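Local coordinates for putative diflavin flavoprotein A 3 (Synechocystis sp., PDB 6H0C) that probably passes electrons from NADH to oxygen and reduces it to water, the present chain being its flavodiiron core of metallo-beta-lactamase-like and flavodoxin-like domains, at residues A[339-344]-A[396-401]; A[286-291]-A[301-306]; A[91-96]-A[116-121]; A[15-20]-A[61-66]; A[157-162]-A[215-220]. All coordinates share one frame; numbering follows the deposited sequence.

Contact 1: A[339-344]-A[396-401]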
# COMPACT_ATOMS: atom_id res chain seq x y z
N THR A 339 -3.20 13.73 -28.07
CA THR A 339 -3.69 14.88 -27.31
C THR A 339 -3.48 14.68 -25.82
O THR A 339 -3.57 15.62 -25.04
CB THR A 339 -5.18 15.15 -27.54
OG1 THR A 339 -5.94 14.00 -27.13
CG2 THR A 339 -5.46 15.45 -29.00
N GLN A 340 -3.22 13.45 -25.40
CA GLN A 340 -2.98 13.19 -23.99
C GLN A 340 -1.68 13.86 -23.54
O GLN A 340 -0.67 13.82 -24.24
CB GLN A 340 -2.93 11.68 -23.69
CG GLN A 340 -4.29 10.99 -23.68
CD GLN A 340 -4.37 9.89 -22.62
OE1 GLN A 340 -3.77 10.01 -21.55
NE2 GLN A 340 -5.11 8.82 -22.92
N LEU A 341 -1.72 14.48 -22.36
CA LEU A 341 -0.54 15.07 -21.77
C LEU A 341 0.36 13.98 -21.19
O LEU A 341 -0.13 13.01 -20.60
CB LEU A 341 -0.93 16.08 -20.70
CG LEU A 341 0.16 17.03 -20.24
CD1 LEU A 341 0.65 17.85 -21.42
CD2 LEU A 341 -0.34 17.92 -19.10
N CYS A 342 1.67 14.13 -21.35
CA CYS A 342 2.63 13.09 -20.98
C CYS A 342 3.58 13.56 -19.87
O CYS A 342 3.83 14.75 -19.72
CB CYS A 342 3.43 12.66 -22.21
SG CYS A 342 4.73 11.47 -21.85
N GLY A 343 4.11 12.61 -19.11
CA GLY A 343 5.11 12.91 -18.09
C GLY A 343 6.01 11.71 -17.82
O GLY A 343 5.57 10.56 -17.91
N VAL A 344 7.27 11.97 -17.49
CA VAL A 344 8.23 10.91 -17.20
C VAL A 344 9.05 11.19 -15.93
O VAL A 344 9.54 12.31 -15.74
CB VAL A 344 9.21 10.70 -18.38
CG1 VAL A 344 10.20 9.59 -18.08
CG2 VAL A 344 8.44 10.40 -19.66
N ALA A 396 -1.57 18.68 -13.11
CA ALA A 396 -3.02 18.84 -12.93
C ALA A 396 -3.55 20.16 -13.48
O ALA A 396 -4.55 20.19 -14.20
CB ALA A 396 -3.37 18.71 -11.46
N GLN A 397 -2.88 21.26 -13.12
CA GLN A 397 -3.22 22.59 -13.62
C GLN A 397 -3.18 22.65 -15.15
O GLN A 397 -4.06 23.25 -15.78
CB GLN A 397 -2.26 23.64 -13.06
CG GLN A 397 -2.05 23.61 -11.55
CD GLN A 397 -3.22 24.15 -10.78
OE1 GLN A 397 -4.38 23.83 -11.06
NE2 GLN A 397 -2.94 25.00 -9.79
N ALA A 398 -2.15 22.05 -15.74
CA ALA A 398 -2.01 22.02 -17.19
C ALA A 398 -3.21 21.31 -17.81
O ALA A 398 -3.77 21.80 -18.79
CB ALA A 398 -0.72 21.33 -17.59
N LEU A 399 -3.61 20.19 -17.22
CA LEU A 399 -4.78 19.45 -17.71
C LEU A 399 -6.06 20.28 -17.59
O LEU A 399 -6.88 20.29 -18.51
CB LEU A 399 -4.94 18.12 -16.95
CG LEU A 399 -4.01 16.98 -17.36
CD1 LEU A 399 -4.30 15.74 -16.53
CD2 LEU A 399 -4.16 16.66 -18.84
N LYS A 400 -6.24 20.96 -16.46
CA LYS A 400 -7.46 21.71 -16.23
C LYS A 400 -7.53 22.91 -17.17
O LYS A 400 -8.60 23.24 -17.69
CB LYS A 400 -7.58 22.16 -14.77
CG LYS A 400 -7.92 21.01 -13.82
CD LYS A 400 -8.07 21.47 -12.37
CE LYS A 400 -6.77 22.07 -11.83
NZ LYS A 400 -6.86 22.46 -10.39
N LYS A 401 -6.39 23.55 -17.41
CA LYS A 401 -6.34 24.69 -18.32
C LYS A 401 -6.71 24.26 -19.75
O LYS A 401 -7.47 24.95 -20.43
CB LYS A 401 -4.94 25.33 -18.29
CG LYS A 401 -4.73 26.41 -19.35
CD LYS A 401 -3.41 27.13 -19.19
CE LYS A 401 -3.50 28.18 -18.09
NZ LYS A 401 -2.29 29.04 -18.05
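Leu341, on strand 341-348, reaches across to Ala398 and Leu399 on helix 382-404, and its side chain makes the whole of the strand's share in this contact. Its CB already touches the helix, lying 3.8 Å from CD2 of Leu399. CG stands anti to the backbone N (chi1 -165°), and from this branch point CD2 goes on to the helix. That methyl settles between two neighbours: CB of Ala398 is 3.7 Å from Leu341 CD2, and CD2 of Leu399 is 4.0 Å from the same Leu341 CD2. The two leucines meet at a slant, and although the CB of Leu399 does not aim at the strand, its CD2 swings back to the base of Leu341. Strand 341-348 lies between 309-313 and 368-377 in the parallel sheet of the flavodoxin-like domain, and helix 382-404 follows the last strand of that sheet. Lys400 NZ hydrogen-bonds to Ala283 O, and Leu399 also packs on Ala308. No hydrogen bond or charge pair joins the two segments; the groups that meet are aliphatic carbons, so the contribution here is probably van der Waals and hydrophobic, with Leu399 buried and Leu341 and Ala398 partly exposed.

Contact 2: A[286-291]-A[301-306]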
# COMPACT_ATOMS: atom_id res chain seq x y z
N ALA A 286 -8.32 13.24 -10.74
CA ALA A 286 -8.26 11.83 -10.33
C ALA A 286 -6.99 11.15 -10.84
O ALA A 286 -6.46 11.51 -11.90
CB ALA A 286 -9.49 11.07 -10.82
N VAL A 287 -6.51 10.16 -10.09
CA VAL A 287 -5.38 9.34 -10.52
C VAL A 287 -5.75 7.87 -10.48
O VAL A 287 -6.29 7.37 -9.49
CB VAL A 287 -4.13 9.56 -9.64
CG1 VAL A 287 -3.02 8.57 -10.04
CG2 VAL A 287 -3.63 11.00 -9.74
N THR A 288 -5.46 7.18 -11.58
CA THR A 288 -5.55 5.73 -11.66
C THR A 288 -4.12 5.20 -11.70
O THR A 288 -3.46 5.22 -12.73
CB THR A 288 -6.33 5.26 -12.90
OG1 THR A 288 -7.71 5.63 -12.76
CG2 THR A 288 -6.23 3.74 -13.04
N ALA A 289 -3.64 4.77 -10.54
CA ALA A 289 -2.33 4.18 -10.46
C ALA A 289 -2.31 2.82 -11.17
O ALA A 289 -3.27 2.05 -11.08
CB ALA A 289 -1.91 4.03 -9.01
N ILE A 290 -1.22 2.54 -11.87
CA ILE A 290 -1.01 1.25 -12.51
C ILE A 290 0.36 0.72 -12.12
O ILE A 290 1.39 1.37 -12.37
CB ILE A 290 -1.09 1.36 -14.04
CG1 ILE A 290 -2.47 1.86 -14.47
CG2 ILE A 290 -0.73 0.03 -14.68
CD1 ILE A 290 -3.53 0.81 -14.40
N ASN A 291 0.37 -0.45 -11.49
CA ASN A 291 1.60 -1.17 -11.19
C ASN A 291 1.92 -2.04 -12.41
O ASN A 291 1.26 -3.04 -12.66
CB ASN A 291 1.42 -2.01 -9.91
CG ASN A 291 2.67 -2.80 -9.53
OD1 ASN A 291 3.54 -3.06 -10.36
ND2 ASN A 291 2.75 -3.20 -8.27
N LYS A 301 -5.05 -0.64 -20.94
CA LYS A 301 -5.88 -0.10 -22.01
C LYS A 301 -7.01 0.75 -21.44
O LYS A 301 -7.23 1.87 -21.90
CB LYS A 301 -6.46 -1.22 -22.87
CG LYS A 301 -5.46 -1.92 -23.76
CD LYS A 301 -6.14 -3.07 -24.49
CE LYS A 301 -5.13 -3.91 -25.27
NZ LYS A 301 -5.80 -5.10 -25.88
N GLU A 302 -7.72 0.23 -20.44
CA GLU A 302 -8.88 0.95 -19.88
C GLU A 302 -8.46 2.26 -19.23
O GLU A 302 -9.14 3.27 -19.35
CB GLU A 302 -9.62 0.08 -18.86
CG GLU A 302 -10.19 -1.22 -19.41
CD GLU A 302 -11.14 -1.02 -20.59
OE1 GLU A 302 -12.33 -1.36 -20.45
OE2 GLU A 302 -10.69 -0.54 -21.66
N ALA A 303 -7.33 2.23 -18.52
CA ALA A 303 -6.84 3.44 -17.88
C ALA A 303 -6.53 4.49 -18.94
O ALA A 303 -6.98 5.63 -18.84
CB ALA A 303 -5.61 3.13 -17.03
N ILE A 304 -5.76 4.10 -19.96
CA ILE A 304 -5.38 5.02 -21.03
C ILE A 304 -6.61 5.50 -21.82
O ILE A 304 -6.68 6.64 -22.28
CB ILE A 304 -4.36 4.37 -22.00
CG1 ILE A 304 -3.02 4.15 -21.30
CG2 ILE A 304 -4.17 5.24 -23.23
CD1 ILE A 304 -2.40 5.42 -20.74
N GLY A 305 -7.59 4.61 -21.95
CA GLY A 305 -8.83 4.93 -22.63
C GLY A 305 -9.67 6.01 -21.94
O GLY A 305 -10.44 6.70 -22.60
N LYS A 306 -9.52 6.16 -20.62
CA LYS A 306 -10.30 7.18 -19.91
C LYS A 306 -9.46 8.36 -19.38
O LYS A 306 -10.01 9.29 -18.80
CB LYS A 306 -11.10 6.53 -18.77
CG LYS A 306 -10.38 6.39 -17.44
CD LYS A 306 -11.26 5.65 -16.42
CE LYS A 306 -10.66 5.67 -15.00
NZ LYS A 306 -9.34 4.97 -14.91
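Thr288 on the edge strand 286-291 meets helix 297-306 in two ways, polar through OG1 and apolar through CG2. The polar link is a hydrogen bond from NZ of Lys306 to Thr288 OG1, 2.8 Å long. Lys306 starts out with CG wedged between its backbone N and carbonyl carbon (chi1 87°), runs extended to CE, and bends at the last torsion (chi4 -62°), which brings the ammonium group over to the strand. Asn257 ND2 also bonds to Thr288 OG1, so a lysine and an amide share this hydroxyl. The apolar part centres on the CB of Ala303. It receives Thr288 CG2 at 4.1 Å and, from the next residue on the same side of the strand, CD1 of Ile290, also 4.1 Å from Ala303 CB. The small alanine thus turns one methyl to both side chains, each at ordinary van der Waals distance. Strand and helix segments run nearly antiparallel, at 154°, with their axes 9.7 Å apart at closest approach. In the flavodoxin-like domain, the helix leads on to strand 309-313; strand 257-262 lies beside 286-291 in the parallel sheet, while helix 268-281 packs against Val287, whose CB points away from helix 297-306.

Contact 3: A[91-96]-A[116-121]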
# COMPACT_ATOMS: atom_id res chain seq x y z
N THR A 91 11.90 -8.95 8.57
CA THR A 91 11.44 -9.42 9.87
C THR A 91 11.02 -10.88 9.82
O THR A 91 11.28 -11.65 10.75
CB THR A 91 10.26 -8.59 10.39
OG1 THR A 91 10.61 -7.20 10.40
CG2 THR A 91 9.86 -9.05 11.79
N LEU A 92 10.35 -11.25 8.74
CA LEU A 92 9.90 -12.63 8.56
C LEU A 92 11.05 -13.62 8.61
O LEU A 92 10.90 -14.68 9.21
CB LEU A 92 9.15 -12.79 7.24
CG LEU A 92 7.70 -12.37 7.26
CD1 LEU A 92 7.11 -12.55 5.88
CD2 LEU A 92 6.94 -13.18 8.31
N LYS A 93 12.18 -13.29 7.98
CA LYS A 93 13.34 -14.18 7.97
C LYS A 93 13.75 -14.57 9.39
O LYS A 93 14.03 -15.73 9.68
CB LYS A 93 14.53 -13.54 7.26
CG LYS A 93 14.43 -13.44 5.74
CD LYS A 93 15.63 -12.68 5.16
CE LYS A 93 15.26 -11.85 3.93
NZ LYS A 93 16.35 -10.93 3.49
N LEU A 94 13.78 -13.58 10.28
CA LEU A 94 14.18 -13.84 11.66
C LEU A 94 13.10 -14.61 12.39
O LEU A 94 13.38 -15.63 13.01
CB LEU A 94 14.48 -12.53 12.39
CG LEU A 94 14.82 -12.71 13.87
CD1 LEU A 94 16.04 -13.60 14.01
CD2 LEU A 94 15.03 -11.37 14.55
N LEU A 95 11.86 -14.13 12.31
CA LEU A 95 10.74 -14.77 13.00
C LEU A 95 10.58 -16.25 12.62
O LEU A 95 10.35 -17.11 13.48
CB LEU A 95 9.44 -14.02 12.69
CG LEU A 95 8.19 -14.57 13.36
CD1 LEU A 95 8.35 -14.48 14.86
CD2 LEU A 95 6.95 -13.82 12.91
N LEU A 96 10.69 -16.54 11.33
CA LEU A 96 10.48 -17.90 10.86
C LEU A 96 11.66 -18.80 11.22
O LEU A 96 11.51 -20.02 11.30
CB LEU A 96 10.24 -17.91 9.35
CG LEU A 96 8.95 -17.19 8.96
CD1 LEU A 96 8.66 -17.32 7.48
CD2 LEU A 96 7.81 -17.72 9.78
N LYS A 116 9.90 -14.87 -4.39
CA LYS A 116 11.05 -14.15 -4.91
C LYS A 116 11.83 -13.53 -3.76
O LYS A 116 13.03 -13.76 -3.64
CB LYS A 116 10.62 -13.08 -5.93
CG LYS A 116 9.99 -13.67 -7.19
CD LYS A 116 9.81 -12.63 -8.29
CE LYS A 116 8.83 -11.54 -7.89
NZ LYS A 116 7.41 -12.01 -7.86
N LEU A 117 11.15 -12.78 -2.89
CA LEU A 117 11.79 -12.09 -1.77
C LEU A 117 12.63 -12.99 -0.87
O LEU A 117 13.66 -12.56 -0.36
CB LEU A 117 10.74 -11.38 -0.91
CG LEU A 117 10.05 -10.19 -1.55
CD1 LEU A 117 9.04 -9.56 -0.60
CD2 LEU A 117 11.09 -9.18 -1.97
N LEU A 118 12.18 -14.22 -0.65
CA LEU A 118 12.90 -15.14 0.22
C LEU A 118 13.65 -16.20 -0.57
O LEU A 118 14.07 -17.22 -0.01
CB LEU A 118 11.94 -15.82 1.19
CG LEU A 118 11.38 -14.93 2.29
CD1 LEU A 118 10.46 -15.75 3.17
CD2 LEU A 118 12.52 -14.32 3.11
N ALA A 119 13.79 -15.97 -1.87
CA ALA A 119 14.42 -16.92 -2.79
C ALA A 119 15.73 -17.48 -2.24
O ALA A 119 15.93 -18.70 -2.18
CB ALA A 119 14.65 -16.28 -4.14
N ASP A 120 16.63 -16.58 -1.83
CA ASP A 120 17.96 -16.97 -1.38
C ASP A 120 18.04 -17.12 0.13
O ASP A 120 19.11 -17.42 0.67
CB ASP A 120 19.00 -15.95 -1.84
CG ASP A 120 19.25 -16.01 -3.33
OD1 ASP A 120 18.94 -17.05 -3.94
OD2 ASP A 120 19.76 -15.01 -3.88
N ALA A 121 16.93 -16.91 0.82
CA ALA A 121 16.94 -17.11 2.26
C ALA A 121 16.87 -18.60 2.54
O ALA A 121 16.53 -19.39 1.65
CB ALA A 121 15.78 -16.38 2.93
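Within the metallo-hydrolase domain, helix 86-98 packs against the turn that follows helix 108-117, and Lys93 meets Leu118 there. The lysine uses its hydrocarbon chain for the purpose. CD2 of Leu118 lies 3.4 Å from Lys93 CG, tighter than a usual carbon-carbon contact, and the same Leu118 CD2 is also 3.8 Å from Lys93 CE. The two side chains run alongside one another with opposite headings, so a single leucine methyl lies against several methylenes. The two helices flank strand 103-106, one before it and one after it in the chain, in the alternation of strands and helices of the metallo-beta-lactamase fold. Helix 108-117 gives out at Leu118, where a type I turn to Ala121 begins, closed by a 3.0 Å bond from Ala121 N to Leu118 O. That turn presents the methyl of Ala121 to the same lysine, with Ala121 CB 4.3 Å from Lys93 CG. Nearby, Leu117 packs on Ala86 and Ala89 of helix 86-98, and Leu96 touches Asn125, while Lys93 itself sits at the surface.

Contact 4: A[15-20]-A[61-66]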
# COMPACT_ATOMS: atom_id res chain seq x y z
N THR A 15 -4.78 -10.32 21.05
CA THR A 15 -3.91 -9.28 21.55
C THR A 15 -3.32 -8.46 20.41
O THR A 15 -2.99 -9.01 19.36
CB THR A 15 -2.76 -9.89 22.38
OG1 THR A 15 -3.31 -10.79 23.34
CG2 THR A 15 -1.95 -8.80 23.07
N VAL A 16 -3.20 -7.14 20.60
CA VAL A 16 -2.47 -6.31 19.64
C VAL A 16 -1.08 -5.94 20.16
O VAL A 16 -0.87 -5.68 21.35
CB VAL A 16 -3.23 -5.02 19.29
CG1 VAL A 16 -3.30 -4.09 20.49
CG2 VAL A 16 -2.55 -4.32 18.13
N PHE A 17 -0.12 -5.96 19.25
CA PHE A 17 1.23 -5.48 19.53
C PHE A 17 1.47 -4.28 18.63
O PHE A 17 1.68 -4.45 17.43
CB PHE A 17 2.29 -6.57 19.24
CG PHE A 17 2.23 -7.75 20.17
CD1 PHE A 17 3.21 -7.93 21.13
CD2 PHE A 17 1.22 -8.69 20.06
CE1 PHE A 17 3.16 -9.03 22.00
CE2 PHE A 17 1.17 -9.79 20.92
CZ PHE A 17 2.15 -9.95 21.90
N ARG A 18 1.41 -3.07 19.18
CA ARG A 18 1.64 -1.89 18.36
C ARG A 18 3.09 -1.44 18.46
O ARG A 18 3.52 -0.92 19.48
CB ARG A 18 0.70 -0.74 18.77
CG ARG A 18 -0.78 -1.13 18.82
CD ARG A 18 -1.69 0.06 18.59
NE ARG A 18 -1.40 1.17 19.49
CZ ARG A 18 -1.59 2.45 19.19
NH1 ARG A 18 -1.28 3.39 20.08
NH2 ARG A 18 -2.10 2.79 18.01
N SER A 19 3.85 -1.67 17.39
CA SER A 19 5.20 -1.11 17.29
C SER A 19 5.08 0.38 17.00
O SER A 19 4.58 0.77 15.93
CB SER A 19 6.02 -1.81 16.22
OG SER A 19 6.17 -3.19 16.53
N ARG A 20 5.51 1.21 17.94
CA ARG A 20 5.24 2.63 17.83
C ARG A 20 6.50 3.44 17.56
O ARG A 20 7.56 3.16 18.14
CB ARG A 20 4.56 3.13 19.12
CG ARG A 20 3.32 2.33 19.52
CD ARG A 20 2.57 3.00 20.67
NE ARG A 20 3.41 3.16 21.85
CZ ARG A 20 3.18 4.03 22.83
NH1 ARG A 20 2.12 4.83 22.76
NH2 ARG A 20 4.01 4.10 23.87
N ASP A 61 13.75 -5.96 15.77
CA ASP A 61 14.39 -6.46 16.99
C ASP A 61 13.60 -6.19 18.27
O ASP A 61 13.54 -7.07 19.13
CB ASP A 61 15.79 -5.88 17.11
CG ASP A 61 16.69 -6.36 16.02
OD1 ASP A 61 16.34 -7.37 15.38
OD2 ASP A 61 17.74 -5.74 15.78
N ASN A 62 13.01 -5.01 18.41
CA ASN A 62 12.13 -4.74 19.55
C ASN A 62 10.97 -5.70 19.54
O ASN A 62 10.54 -6.20 20.58
CB ASN A 62 11.58 -3.32 19.52
CG ASN A 62 12.55 -2.31 20.08
OD1 ASN A 62 13.67 -2.65 20.47
ND2 ASN A 62 12.13 -1.05 20.11
N PHE A 63 10.45 -5.94 18.34
CA PHE A 63 9.26 -6.75 18.21
C PHE A 63 9.54 -8.20 18.59
O PHE A 63 8.84 -8.78 19.42
CB PHE A 63 8.71 -6.70 16.79
CG PHE A 63 7.55 -7.62 16.57
CD1 PHE A 63 6.29 -7.29 17.04
CD2 PHE A 63 7.72 -8.84 15.93
CE1 PHE A 63 5.20 -8.14 16.86
CE2 PHE A 63 6.64 -9.69 15.74
CZ PHE A 63 5.39 -9.34 16.21
N VAL A 64 10.56 -8.79 17.96
CA VAL A 64 10.88 -10.19 18.22
C VAL A 64 11.30 -10.33 19.68
O VAL A 64 10.94 -11.30 20.34
CB VAL A 64 11.99 -10.71 17.29
CG1 VAL A 64 12.49 -12.08 17.75
CG2 VAL A 64 11.46 -10.79 15.87
N GLY A 65 12.04 -9.34 20.16
CA GLY A 65 12.49 -9.32 21.54
C GLY A 65 11.32 -9.32 22.49
O GLY A 65 11.31 -10.06 23.47
N THR A 66 10.33 -8.49 22.19
CA THR A 66 9.13 -8.39 23.02
C THR A 66 8.25 -9.63 22.93
O THR A 66 7.78 -10.15 23.94
CB THR A 66 8.31 -7.17 22.63
OG1 THR A 66 9.05 -5.99 22.94
CG2 THR A 66 7.00 -7.16 23.39
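Phe17 and Phe63 meet with neither ring laid upon the other. The benzylic CB of Phe17 comes up to the edge of the Phe63 ring, near its plane, 4.1 Å from Phe63 CE1. Phe63 starts from helix 60-70 heading past the strand, but its first torsion (chi1 175°) sets CG opposite the backbone N, and the ring is thereby carried over to strand 14-21. Relative to the Phe17 ring, the same CE1 is oblique. At the edge of the Phe17 ring, near the ring plane, lies CG2 of Thr66, about one helical turn on from Phe63, with Phe17 CD1 4.5 Å from Thr66 CG2. Strand 14-21 belongs to the seven-stranded mixed sheet of the metallo-beta-lactamase-like domain, between strands 4-11 and 37-45, and helix 60-70 packs on that sheet; the strand and helix segments run roughly antiparallel (150°), their axes 9.7 Å apart at the nearest point. Two residues along the strand, Ser19 turns its side chain to the same helix, its OG 4.1 Å from Phe63 CD1 and oblique to that ring. Thr66 is tied down by its hydroxyl, which donates a 2.8 Å bond from OG1 to the carbonyl O of Asn62. This donor and the backbone N of Thr66 reach that oxygen from opposite faces of its plane. Pro55 packs against both Ser19 and Phe63, and Ile7 against Phe17.

Contact 5: A[157-162]-A[215-220]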
# COMPACT_ATOMS: atom_id res chain seq x y z
N GLN A 157 -2.65 -7.72 -1.13
CA GLN A 157 -3.36 -7.35 0.09
C GLN A 157 -4.50 -8.32 0.39
O GLN A 157 -5.25 -8.72 -0.50
CB GLN A 157 -3.90 -5.93 0.01
CG GLN A 157 -4.51 -5.45 1.32
CD GLN A 157 -4.92 -4.00 1.23
OE1 GLN A 157 -4.10 -3.10 1.42
NE2 GLN A 157 -6.18 -3.76 0.93
N LEU A 158 -4.61 -8.68 1.67
CA LEU A 158 -5.54 -9.69 2.12
C LEU A 158 -6.15 -9.29 3.45
O LEU A 158 -5.43 -9.10 4.42
CB LEU A 158 -4.82 -11.03 2.26
CG LEU A 158 -5.68 -12.21 2.71
CD1 LEU A 158 -6.63 -12.64 1.59
CD2 LEU A 158 -4.79 -13.37 3.15
N CYS A 159 -7.47 -9.14 3.48
CA CYS A 159 -8.16 -8.85 4.74
C CYS A 159 -8.70 -10.14 5.34
O CYS A 159 -8.91 -11.12 4.64
CB CYS A 159 -9.31 -7.86 4.53
SG CYS A 159 -8.81 -6.20 3.96
N THR A 160 -8.94 -10.12 6.65
CA THR A 160 -9.38 -11.31 7.38
C THR A 160 -10.49 -10.97 8.36
O THR A 160 -10.39 -9.99 9.09
CB THR A 160 -8.21 -11.94 8.18
OG1 THR A 160 -7.07 -12.10 7.33
CG2 THR A 160 -8.64 -13.29 8.77
N TYR A 161 -11.54 -11.78 8.39
CA TYR A 161 -12.62 -11.57 9.35
C TYR A 161 -12.65 -12.68 10.39
O TYR A 161 -12.62 -13.86 10.04
CB TYR A 161 -13.96 -11.50 8.63
CG TYR A 161 -15.12 -11.23 9.57
CD1 TYR A 161 -15.18 -10.04 10.29
CD2 TYR A 161 -16.14 -12.16 9.74
CE1 TYR A 161 -16.23 -9.78 11.14
CE2 TYR A 161 -17.20 -11.91 10.60
CZ TYR A 161 -17.24 -10.71 11.30
OH TYR A 161 -18.28 -10.44 12.17
N ASP A 162 -12.69 -12.31 11.66
CA ASP A 162 -12.86 -13.27 12.76
C ASP A 162 -14.27 -13.14 13.33
O ASP A 162 -14.56 -12.18 14.05
CB ASP A 162 -11.81 -13.05 13.86
CG ASP A 162 -11.87 -14.10 14.96
OD1 ASP A 162 -12.84 -14.90 14.99
OD2 ASP A 162 -10.95 -14.12 15.82
N ASN A 215 -16.86 -3.00 -0.91
CA ASN A 215 -18.09 -3.69 -1.24
C ASN A 215 -18.06 -5.12 -0.73
O ASN A 215 -19.04 -5.60 -0.17
CB ASN A 215 -18.34 -3.67 -2.74
CG ASN A 215 -19.62 -4.40 -3.09
OD1 ASN A 215 -20.72 -3.96 -2.74
ND2 ASN A 215 -19.48 -5.53 -3.79
N LYS A 216 -16.93 -5.80 -0.91
CA LYS A 216 -16.80 -7.16 -0.39
C LYS A 216 -16.88 -7.19 1.15
O LYS A 216 -17.54 -8.05 1.74
CB LYS A 216 -15.48 -7.78 -0.85
CG LYS A 216 -15.38 -8.06 -2.35
CD LYS A 216 -14.05 -8.74 -2.67
CE LYS A 216 -13.74 -8.76 -4.16
NZ LYS A 216 -12.77 -7.69 -4.54
N LEU A 217 -16.19 -6.25 1.79
CA LEU A 217 -16.09 -6.22 3.25
C LEU A 217 -17.42 -5.92 3.94
O LEU A 217 -17.60 -6.28 5.10
CB LEU A 217 -15.04 -5.20 3.68
CG LEU A 217 -13.63 -5.46 3.17
CD1 LEU A 217 -12.71 -4.31 3.55
CD2 LEU A 217 -13.12 -6.78 3.71
N GLU A 218 -18.33 -5.25 3.23
CA GLU A 218 -19.70 -5.03 3.71
C GLU A 218 -20.38 -6.32 4.19
O GLU A 218 -21.23 -6.29 5.06
CB GLU A 218 -20.56 -4.41 2.61
CG GLU A 218 -20.65 -2.90 2.58
CD GLU A 218 -21.76 -2.43 1.63
OE1 GLU A 218 -22.71 -1.76 2.10
OE2 GLU A 218 -21.68 -2.73 0.42
N ALA A 219 -20.00 -7.45 3.60
CA ALA A 219 -20.65 -8.72 3.88
C ALA A 219 -20.36 -9.22 5.30
O ALA A 219 -21.02 -10.14 5.79
CB ALA A 219 -20.21 -9.78 2.86
N TYR A 220 -19.37 -8.63 5.95
CA TYR A 220 -18.98 -9.06 7.28
C TYR A 220 -19.38 -8.00 8.30
O TYR A 220 -18.98 -6.83 8.20
CB TYR A 220 -17.47 -9.36 7.31
CG TYR A 220 -17.12 -10.32 6.20
CD1 TYR A 220 -17.19 -11.70 6.39
CD2 TYR A 220 -16.77 -9.85 4.93
CE1 TYR A 220 -16.90 -12.58 5.36
CE2 TYR A 220 -16.49 -10.73 3.89
CZ TYR A 220 -16.55 -12.09 4.11
OH TYR A 220 -16.27 -12.96 3.08
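Tyr161 and Tyr220 make the aromatic part of this contact, in which a CH-pi interaction stands out. CB of Tyr220 sits over the middle of one face of the Tyr161 ring, 3.8 Å from its centroid and 11° off the ring normal, so the methylene is what lies over the ring centre. The first torsion of Tyr161 (chi1 -178°) turns CG away from the backbone N, and the ring stretches out from strand 158-162 to lie under this methylene. The two rings themselves stand obliquely, planes at 46° and centroids 5.3 Å apart. Their closest approach is 3.5 Å, between Tyr161 CD2 and Tyr220 CD1.

The aliphatic part lies two residues back along the strand. There CB of Cys159 meets CD2 of Leu217 at 4.0 Å; the leucine sets out alongside the strand, and its CD2 reaches over from helix 207-217. A type I turn runs from Leu217 to Tyr220, closed by a 3.1 Å bond from Tyr220 N to Leu217 O, and it sets both residues against one face of the strand. Strand 158-162 lies between 143-148 and 167-171 in the five-stranded mixed sheet of the metallo-hydrolase domain. Leu168 of the latter strand touches both Tyr161 and Leu217, while Tyr220 touches Thr145 and Ile147 of the former.

No hydrogen bond crosses between the segments. Dispersion and ring-face contacts therefore join the Leu217-Tyr220 turn to the sheet, and the tyrosines contribute by their carbon surfaces.

The contacts divide between the two domains of the flavodiiron core. Contacts 1 and 2 both reach the parallel flavodoxin-like sheet; their centres are about 14 Å apart and they meet where Gln340 NE2 makes a weak bond to Ile304 O, 2.8 Å away. Contacts 3, 4 and 5 belong to the metallo-beta-lactamase-like part. Contacts 3 and 4 are joined directly, Leu94 CD2 lying 3.8 Å from Val64 CG2, so helices 86-98 and 60-70 are neighbours. Contact 5, on the second sheet, is about 25 Å from contact 4 between centres. Between the domains, contacts 2 and 5 come within about 10 Å at their nearest atoms, whereas contacts 1 and 4 are about 45 Å apart between centres.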